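PDB 4WUT: ABC transporter substrate binding protein (Ribose) from Agrobacterium vitis, which probably binds carbohydrates for an ABC transporter and is found here with beta-D-fucopyranose and calcium ions bound. Local coordinates for residues G137-V148 with G172-L183. Numbering follows the deposited sequence.
Sequences GELAAKAMIQKV and GFTDYIKANSKL. With CA (calcium ion), chain G.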
loop_
_atom_site.group_PDB
_atom_site.type_symbol
_atom_site.label_atom_id
_atom_site.label_comp_id
_atom_site.label_asym_id
_atom_site.label_seq_id
_atom_site.Cartn_x
_atom_site.Cartn_y
_atom_site.Cartn_z
ATOM N N GLY A 137 -4.297 9.732 2.096
ATOM C CA GLY A 137 -5.295 10.038 1.097
ATOM C C GLY A 137 -5.664 11.513 1.102
ATOM O O GLY A 137 -5.866 12.107 0.037
ATOM N N GLU A 138 -5.742 12.103 2.295
ATOM C CA GLU A 138 -6.015 13.525 2.409
ATOM C C GLU A 138 -4.891 14.355 1.786
ATOM O O GLU A 138 -5.170 15.360 1.138
ATOM C CB GLU A 138 -6.282 13.906 3.873
ATOM C CG GLU A 138 -7.627 13.423 4.359
ATOM C CD GLU A 138 -7.892 13.709 5.822
ATOM O OE1 GLU A 138 -7.062 14.394 6.459
ATOM O OE2 GLU A 138 -8.946 13.258 6.324
ATOM N N LEU A 139 -3.636 13.951 1.964
ATOM C CA LEU A 139 -2.528 14.713 1.351
ATOM C C LEU A 139 -2.658 14.656 -0.176
ATOM O O LEU A 139 -2.412 15.640 -0.881
ATOM C CB LEU A 139 -1.180 14.103 1.719
ATOM C CG LEU A 139 -0.180 14.758 2.663
ATOM C CD1 LEU A 139 -0.674 15.970 3.422
ATOM C CD2 LEU A 139 0.250 13.659 3.579
ATOM N N ALA A 140 -2.987 13.487 -0.703
ATOM C CA ALA A 140 -3.135 13.346 -2.140
ATOM C C ALA A 140 -4.277 14.237 -2.664
ATOM O O ALA A 140 -4.169 14.854 -3.713
ATOM C CB ALA A 140 -3.385 11.895 -2.518
ATOM N N ALA A 141 -5.375 14.302 -1.919
ATOM C CA ALA A 141 -6.539 15.111 -2.310
ATOM C C ALA A 141 -6.228 16.604 -2.269
ATOM O O ALA A 141 -6.643 17.350 -3.153
ATOM C CB ALA A 141 -7.738 14.804 -1.394
ATOM N N LYS A 142 -5.488 17.023 -1.248
ATOM C CA LYS A 142 -5.070 18.405 -1.157
ATOM C C LYS A 142 -4.158 18.777 -2.326
ATOM O O LYS A 142 -4.305 19.850 -2.913
ATOM C CB LYS A 142 -4.351 18.661 0.153
ATOM C CG LYS A 142 -4.106 20.131 0.362
ATOM C CD LYS A 142 -3.406 20.428 1.656
ATOM C CE LYS A 142 -3.304 21.924 1.820
ATOM N NZ LYS A 142 -2.735 22.316 3.139
ATOM N N ALA A 143 -3.219 17.894 -2.658
ATOM C CA ALA A 143 -2.342 18.095 -3.817
ATOM C C ALA A 143 -3.151 18.218 -5.100
ATOM O O ALA A 143 -2.841 19.025 -5.977
ATOM C CB ALA A 143 -1.345 16.942 -3.948
HETATM N N MSE A 144 -4.173 17.383 -5.222
HETATM C CA MSE A 144 -5.043 17.424 -6.380
HETATM C C MSE A 144 -5.744 18.770 -6.505
HETATM O O MSE A 144 -5.672 19.416 -7.543
HETATM C CB MSE A 144 -6.082 16.294 -6.288
HETATM C CG MSE A 144 -7.000 16.231 -7.472
HETATM SE SE MSE A 144 -6.109 15.599 -9.101
HETATM C CE MSE A 144 -6.069 13.705 -8.664
ATOM N N ILE A 145 -6.400 19.198 -5.429
ATOM C CA ILE A 145 -7.126 20.472 -5.449
ATOM C C ILE A 145 -6.213 21.664 -5.733
ATOM O O ILE A 145 -6.585 22.566 -6.487
ATOM C CB ILE A 145 -7.935 20.638 -4.141
ATOM C CG1 ILE A 145 -9.125 19.677 -4.186
ATOM C CG2 ILE A 145 -8.398 22.060 -3.972
ATOM C CD1 ILE A 145 -9.806 19.500 -2.851
ATOM N N GLN A 146 -5.019 21.671 -5.165
ATOM C CA GLN A 146 -4.144 22.807 -5.356
ATOM C C GLN A 146 -3.743 22.973 -6.809
ATOM O O GLN A 146 -3.500 24.083 -7.261
ATOM C CB GLN A 146 -2.957 22.688 -4.406
ATOM C CG GLN A 146 -3.419 22.843 -2.948
ATOM C CD GLN A 146 -4.161 24.150 -2.721
ATOM O OE1 GLN A 146 -5.290 24.181 -2.228
ATOM N NE2 GLN A 146 -3.545 25.208 -3.138
ATOM N N LYS A 147 -3.747 21.885 -7.583
ATOM C CA LYS A 147 -3.362 21.990 -8.968
ATOM C C LYS A 147 -4.577 22.101 -9.881
ATOM O O LYS A 147 -4.543 22.854 -10.867
ATOM C CB LYS A 147 -2.459 20.814 -9.372
ATOM C CG LYS A 147 -2.026 20.820 -10.802
ATOM C CD LYS A 147 -0.964 21.854 -11.093
ATOM C CE LYS A 147 -0.778 22.007 -12.603
ATOM N NZ LYS A 147 -2.065 22.401 -13.283
ATOM N N VAL A 148 -5.664 21.430 -9.523
ATOM C CA VAL A 148 -6.853 21.357 -10.362
ATOM C C VAL A 148 -7.847 22.474 -10.087
ATOM O O VAL A 148 -8.582 22.897 -10.985
ATOM C CB VAL A 148 -7.563 20.011 -10.152
ATOM C CG1 VAL A 148 -9.007 20.065 -10.642
ATOM C CG2 VAL A 148 -6.766 18.890 -10.834
ATOM N N GLY A 172 -10.176 8.517 2.690
ATOM C CA GLY A 172 -9.589 9.781 3.090
ATOM C C GLY A 172 -9.568 10.750 1.914
ATOM O O GLY A 172 -9.925 11.928 2.044
ATOM N N PHE A 173 -9.132 10.254 0.763
ATOM C CA PHE A 173 -9.092 11.048 -0.458
ATOM C C PHE A 173 -10.487 11.548 -0.811
ATOM O O PHE A 173 -10.712 12.744 -0.993
ATOM C CB PHE A 173 -8.526 10.206 -1.616
ATOM C CG PHE A 173 -8.389 10.965 -2.931
ATOM C CD1 PHE A 173 -7.229 11.667 -3.238
ATOM C CD2 PHE A 173 -9.422 10.967 -3.861
ATOM C CE1 PHE A 173 -7.103 12.341 -4.430
ATOM C CE2 PHE A 173 -9.298 11.677 -5.041
ATOM C CZ PHE A 173 -8.135 12.347 -5.331
ATOM N N THR A 174 -11.426 10.618 -0.915
ATOM C CA THR A 174 -12.753 10.926 -1.371
ATOM C C THR A 174 -13.462 11.903 -0.437
ATOM O O THR A 174 -14.100 12.837 -0.889
ATOM C CB THR A 174 -13.567 9.615 -1.538
ATOM O OG1 THR A 174 -12.901 8.773 -2.492
ATOM C CG2 THR A 174 -14.964 9.915 -2.008
ATOM N N ASP A 175 -13.347 11.677 0.862
ATOM C CA ASP A 175 -14.024 12.532 1.829
ATOM C C ASP A 175 -13.459 13.942 1.782
ATOM O O ASP A 175 -14.199 14.933 1.935
ATOM C CB ASP A 175 -13.883 11.968 3.246
ATOM C CG ASP A 175 -14.661 10.673 3.451
ATOM O OD1 ASP A 175 -15.449 10.289 2.566
ATOM O OD2 ASP A 175 -14.477 10.045 4.513
ATOM N N TYR A 176 -12.147 14.041 1.580
ATOM C CA TYR A 176 -11.498 15.367 1.525
ATOM C C TYR A 176 -11.939 16.122 0.285
ATOM O O TYR A 176 -12.238 17.302 0.348
ATOM C CB TYR A 176 -9.961 15.265 1.573
ATOM C CG TYR A 176 -9.276 16.618 1.741
ATOM C CD1 TYR A 176 -9.041 17.429 0.647
ATOM C CD2 TYR A 176 -8.876 17.058 2.988
ATOM C CE1 TYR A 176 -8.449 18.675 0.801
ATOM C CE2 TYR A 176 -8.298 18.283 3.157
ATOM C CZ TYR A 176 -8.069 19.075 2.060
ATOM O OH TYR A 176 -7.464 20.290 2.242
ATOM N N ILE A 177 -11.966 15.438 -0.854
ATOM C CA ILE A 177 -12.468 16.051 -2.084
ATOM C C ILE A 177 -13.893 16.587 -1.900
ATOM O O ILE A 177 -14.189 17.710 -2.278
ATOM C CB ILE A 177 -12.427 15.057 -3.267
ATOM C CG1 ILE A 177 -10.969 14.713 -3.647
ATOM C CG2 ILE A 177 -13.218 15.607 -4.454
ATOM C CD1 ILE A 177 -10.165 15.839 -4.248
ATOM N N LYS A 178 -14.771 15.774 -1.321
ATOM C CA LYS A 178 -16.131 16.198 -1.033
ATOM C C LYS A 178 -16.187 17.411 -0.087
ATOM O O LYS A 178 -16.929 18.331 -0.341
ATOM C CB LYS A 178 -16.976 15.047 -0.484
ATOM C CG LYS A 178 -18.380 15.495 -0.156
ATOM C CD LYS A 178 -19.374 14.332 -0.062
ATOM C CE LYS A 178 -20.806 14.855 -0.007
ATOM N NZ LYS A 178 -21.824 13.762 -0.125
ATOM N N ALA A 179 -15.399 17.421 0.980
ATOM C CA ALA A 179 -15.521 18.491 1.965
ATOM C C ALA A 179 -14.885 19.797 1.499
ATOM O O ALA A 179 -15.257 20.865 1.985
ATOM C CB ALA A 179 -14.905 18.062 3.281
ATOM N N ASN A 180 -13.943 19.712 0.564
ATOM C CA ASN A 180 -13.106 20.858 0.232
ATOM C C ASN A 180 -13.188 21.327 -1.199
ATOM O O ASN A 180 -12.397 22.151 -1.629
ATOM C CB ASN A 180 -11.656 20.593 0.637
ATOM C CG ASN A 180 -11.521 20.424 2.117
ATOM O OD1 ASN A 180 -11.572 21.410 2.860
ATOM N ND2 ASN A 180 -11.421 19.191 2.577
ATOM N N SER A 181 -14.200 20.850 -1.912
ATOM C CA SER A 181 -14.386 21.228 -3.301
ATOM C C SER A 181 -15.776 20.819 -3.763
ATOM O O SER A 181 -16.554 20.217 -2.996
ATOM C CB SER A 181 -13.336 20.567 -4.196
ATOM O OG SER A 181 -13.664 19.206 -4.426
ATOM N N LYS A 182 -16.096 21.177 -4.999
ATOM C CA LYS A 182 -17.272 20.614 -5.645
ATOM C C LYS A 182 -16.850 19.758 -6.856
ATOM O O LYS A 182 -17.605 19.601 -7.807
ATOM C CB LYS A 182 -18.306 21.684 -6.019
ATOM C CG LYS A 182 -17.763 22.983 -6.586
ATOM C CD LYS A 182 -18.902 23.855 -7.111
ATOM C CE LYS A 182 -19.836 24.317 -6.012
ATOM N NZ LYS A 182 -19.204 25.318 -5.100
ATOM N N LEU A 183 -15.640 19.208 -6.801
ATOM C CA LEU A 183 -15.199 18.265 -7.830
ATOM C C LEU A 183 -16.107 17.051 -7.864
ATOM O O LEU A 183 -16.551 16.547 -6.825
ATOM C CB LEU A 183 -13.757 17.825 -7.601
ATOM C CG LEU A 183 -12.695 18.921 -7.692
ATOM C CD1 LEU A 183 -11.328 18.503 -7.130
ATOM C CD2 LEU A 183 -12.544 19.417 -9.128
HETATM CA CA CA G . -18.431 19.780 -1.383
HETATM O O HOH W 1 -10.836 12.837 4.665
HETATM O O HOH W 2 -5.498 20.502 4.141
HETATM O O HOH W 3 -19.392 19.687 0.843
HETATM O O HOH W 4 -20.684 19.193 -1.325
HETATM O O HOH W 5 -18.767 18.154 -3.080
#
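Segments 137-148 and 172-183 adjoin as helices whose N-to-C directions run broadly the same way, 41° apart; their axes approach to 7.3 Å where Gly137 faces Gly172 and Phe173, and spread toward Ile145 and Ser181. Lacking side chains, the two glycines let the backbones meet, and Phe173 CA comes within 3.4 Å of Gly137 O in a CA-H...O contact. Two aromatic knobs fill holes of helix 137-148. In Phe173 a chi1 of -178° swings the ring away from its backbone N and lays it among Gly137, Ala140, Ala141 and Met144, whose methyl CE meets the ring edge. Tyr176 settles among Glu138, Ala141, Lys142 and Ile145; the small Ala141 makes room for both rings, its CB 3.6 Å from Tyr176 CD1. Farther along, longer branched chains bridge the gap: Ile145 CD1 reaches Ile177 CD1 at 3.9 Å, and Leu183 sends CD1 to Ile145 CG1 and CD2 to Val148 CG1. Ser181 OG donates to Ile177 O and accepts from Leu183 N in an ST turn, while Lys178 O and Ser181 O, with three waters, bind a calcium ion. Phe173 also stacks on Phe216 and, with Ile177, packs against strand 153-158, as neighbouring helices do on the parallel sheet of a periplasmic binding protein lobe.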